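PDB 2XR1: transcription termination factor FttA from Methanosarcina mazei, which probably terminates transcription by cutting nascent RNA where it leaves RNA polymerase, as a homodimeric zinc-dependent nuclease of the metallo-beta-lactamase superfamily. Local coordinates for residues S379-N387 with G608-L616. Residues are numbered along the deposited sequence; the frame is centred on the assembly and turned at random.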
loop_
_atom_site.group_PDB
_atom_site.type_symbol
_atom_site.label_atom_id
_atom_site.label_comp_id
_atom_site.label_asym_id
_atom_site.label_seq_id
_atom_site.Cartn_x
_atom_site.Cartn_y
_atom_site.Cartn_z
ATOM N N SER B 379 -8.436 9.655 13.743
ATOM C CA SER B 379 -8.549 10.940 14.428
ATOM C C SER B 379 -7.305 11.787 14.314
ATOM O O SER B 379 -6.207 11.266 14.312
ATOM C CB SER B 379 -8.816 10.704 15.911
ATOM O OG SER B 379 -8.836 11.941 16.602
ATOM N N GLU B 380 -7.478 13.094 14.312
ATOM C CA GLU B 380 -6.332 13.978 14.446
ATOM C C GLU B 380 -5.820 13.893 15.856
ATOM O O GLU B 380 -6.535 13.418 16.714
ATOM C CB GLU B 380 -6.671 15.444 14.182
ATOM C CG GLU B 380 -7.631 16.059 15.196
ATOM C CD GLU B 380 -7.282 17.478 15.491
ATOM O OE1 GLU B 380 -6.121 17.703 15.933
ATOM O OE2 GLU B 380 -8.143 18.354 15.287
ATOM N N ALA B 381 -4.587 14.381 16.068
ATOM C CA ALA B 381 -3.896 14.302 17.349
ATOM C C ALA B 381 -3.032 15.544 17.662
ATOM O O ALA B 381 -2.030 15.417 18.303
ATOM C CB ALA B 381 -3.048 13.009 17.409
ATOM N N THR B 382 -3.435 16.730 17.217
ATOM C CA THR B 382 -2.574 17.937 17.257
ATOM C C THR B 382 -2.199 18.295 18.657
ATOM O O THR B 382 -1.037 18.559 18.942
ATOM C CB THR B 382 -3.230 19.164 16.645
ATOM O OG1 THR B 382 -3.788 18.813 15.391
ATOM C CG2 THR B 382 -2.219 20.282 16.437
ATOM N N TYR B 383 -3.179 18.271 19.552
ATOM C CA TYR B 383 -2.903 18.448 20.963
ATOM C C TYR B 383 -2.907 17.097 21.694
ATOM O O TYR B 383 -3.383 16.958 22.831
ATOM C CB TYR B 383 -3.907 19.429 21.563
ATOM C CG TYR B 383 -3.665 20.871 21.135
ATOM C CD1 TYR B 383 -3.960 21.290 19.863
ATOM C CD2 TYR B 383 -3.147 21.789 22.000
ATOM C CE1 TYR B 383 -3.741 22.574 19.459
ATOM C CE2 TYR B 383 -2.927 23.080 21.606
ATOM C CZ TYR B 383 -3.225 23.471 20.334
ATOM O OH TYR B 383 -3.015 24.767 19.973
ATOM N N GLY B 384 -2.319 16.106 21.070
ATOM C CA GLY B 384 -2.453 14.759 21.552
ATOM C C GLY B 384 -1.528 14.400 22.695
ATOM O O GLY B 384 -1.707 13.375 23.318
ATOM N N ASN B 385 -0.528 15.237 22.942
ATOM C CA ASN B 385 0.395 15.013 24.024
ATOM C C ASN B 385 -0.270 14.999 25.410
ATOM O O ASN B 385 -1.175 15.773 25.679
ATOM C CB ASN B 385 1.472 16.089 23.978
ATOM C CG ASN B 385 2.687 15.669 23.164
ATOM O OD1 ASN B 385 3.422 14.749 23.563
ATOM N ND2 ASN B 385 2.927 16.347 22.051
ATOM N N ALA B 386 0.198 14.135 26.304
ATOM C CA ALA B 386 -0.329 14.076 27.694
ATOM C C ALA B 386 -0.505 15.469 28.301
ATOM O O ALA B 386 -1.385 15.711 29.099
ATOM C CB ALA B 386 0.598 13.206 28.571
ATOM N N ASN B 387 0.359 16.366 27.880
ATOM C CA ASN B 387 0.597 17.681 28.473
ATOM C C ASN B 387 -0.352 18.777 27.943
ATOM O O ASN B 387 -0.440 19.847 28.513
ATOM C CB ASN B 387 2.017 18.053 28.007
ATOM C CG ASN B 387 2.737 18.951 28.928
ATOM O OD1 ASN B 387 3.930 19.205 28.726
ATOM N ND2 ASN B 387 2.048 19.458 29.954
ATOM N N GLY B 608 -0.316 15.182 14.025
ATOM C CA GLY B 608 0.338 15.670 15.221
ATOM C C GLY B 608 1.813 15.424 15.048
ATOM O O GLY B 608 2.205 14.692 14.151
ATOM N N ASP B 609 2.660 16.030 15.870
ATOM C CA ASP B 609 4.050 15.644 15.811
ATOM C C ASP B 609 4.161 14.216 16.354
ATOM O O ASP B 609 3.228 13.726 16.979
ATOM C CB ASP B 609 4.946 16.654 16.507
ATOM C CG ASP B 609 4.662 16.803 18.009
ATOM O OD1 ASP B 609 4.422 15.784 18.729
ATOM O OD2 ASP B 609 4.746 17.976 18.482
ATOM N N GLU B 610 5.260 13.533 16.069
ATOM C CA GLU B 610 5.373 12.108 16.375
ATOM C C GLU B 610 4.917 11.746 17.775
ATOM O O GLU B 610 4.033 10.914 17.929
ATOM C CB GLU B 610 6.799 11.600 16.182
ATOM C CG GLU B 610 6.880 10.087 16.243
ATOM C CD GLU B 610 8.254 9.561 15.930
ATOM O OE1 GLU B 610 9.248 10.354 16.011
ATOM O OE2 GLU B 610 8.320 8.345 15.622
ATOM N N LYS B 611 5.515 12.359 18.785
ATOM C CA LYS B 611 5.149 12.073 20.172
ATOM C C LYS B 611 3.652 12.319 20.406
ATOM O O LYS B 611 3.008 11.612 21.129
ATOM C CB LYS B 611 5.986 12.918 21.138
ATOM C CG LYS B 611 6.001 12.397 22.563
ATOM C CD LYS B 611 6.424 13.469 23.609
ATOM C CE LYS B 611 6.634 12.836 25.017
ATOM N NZ LYS B 611 6.048 11.415 25.217
ATOM N N ALA B 612 3.077 13.313 19.760
ATOM C CA ALA B 612 1.665 13.600 19.978
ATOM C C ALA B 612 0.825 12.401 19.547
ATOM O O ALA B 612 -0.057 11.998 20.281
ATOM C CB ALA B 612 1.227 14.941 19.250
ATOM N N CYS B 613 1.086 11.855 18.359
ATOM C CA CYS B 613 0.235 10.779 17.813
ATOM C C CYS B 613 0.367 9.536 18.640
ATOM O O CYS B 613 -0.596 8.902 18.952
ATOM C CB CYS B 613 0.593 10.463 16.360
ATOM S SG CYS B 613 0.248 11.856 15.159
ATOM N N VAL B 614 1.589 9.204 19.001
ATOM C CA VAL B 614 1.873 7.993 19.760
ATOM C C VAL B 614 1.347 8.083 21.206
ATOM O O VAL B 614 0.827 7.102 21.753
ATOM C CB VAL B 614 3.427 7.686 19.694
ATOM C CG1 VAL B 614 3.844 6.573 20.642
ATOM C CG2 VAL B 614 3.836 7.384 18.209
ATOM N N ASP B 615 1.463 9.257 21.805
ATOM C CA ASP B 615 0.956 9.476 23.164
ATOM C C ASP B 615 -0.565 9.346 23.209
ATOM O O ASP B 615 -1.122 8.651 24.038
ATOM C CB ASP B 615 1.323 10.885 23.643
ATOM C CG ASP B 615 1.271 11.044 25.169
ATOM O OD1 ASP B 615 0.390 10.420 25.866
ATOM O OD2 ASP B 615 2.138 11.837 25.668
ATOM N N LEU B 616 -1.238 10.026 22.306
ATOM C CA LEU B 616 -2.662 9.932 22.259
ATOM C C LEU B 616 -3.110 8.489 21.992
ATOM O O LEU B 616 -4.037 7.998 22.638
ATOM C CB LEU B 616 -3.228 10.897 21.208
ATOM C CG LEU B 616 -4.744 10.941 21.168
ATOM C CD1 LEU B 616 -5.302 11.489 22.472
ATOM C CD2 LEU B 616 -5.242 11.739 19.982
HETATM O O HOH W 1 1.709 18.067 17.339
#
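Asp615 OD2 takes the backbone N-H of Ala386 at 3.1 Å; the bond is nearly straight (166° at the hydrogen), yet the donor stands above the carboxylate plane, 71° out of it. Lys611 NZ forms a long salt bridge to the same oxygen, while OD1 is paired with Arg586, which also donates to Gly384 O and so ties loop and helix together. Asp615 can reach the loop because its CG lies anti to the backbone N (chi1 -160°). Asn385 lays its amide beside the first helical turn: OD1 lies 3.3 Å from Lys611 CD, the two side chains crossing at about a right angle, and ND2 rests 3.6 Å from Ala612 CB. Deeper in, Ala381 CB meets Leu616 CD2 at 3.6 Å, with Cys613 on the same apolar patch. At the N-cap, Asp609 OD1 accepts from Ala612 N, and a water accepts from Asp609 N (2.7 Å) and donates to Thr382 O.

The contact joins the end of strand 376-380 to the start of helix 610-624, two parts of the metallo-beta-lactamase domain separated in sequence by the beta-CASP insertion. Glu380 OE1 accepts from both N and OG1 of Thr382, whose OG1 is hydrogen-bonded to the zinc ligand His607. The hydroxyl is thereby held between carboxylate and imidazole, a second-shell link consistent with fixing the orientation of that ligand.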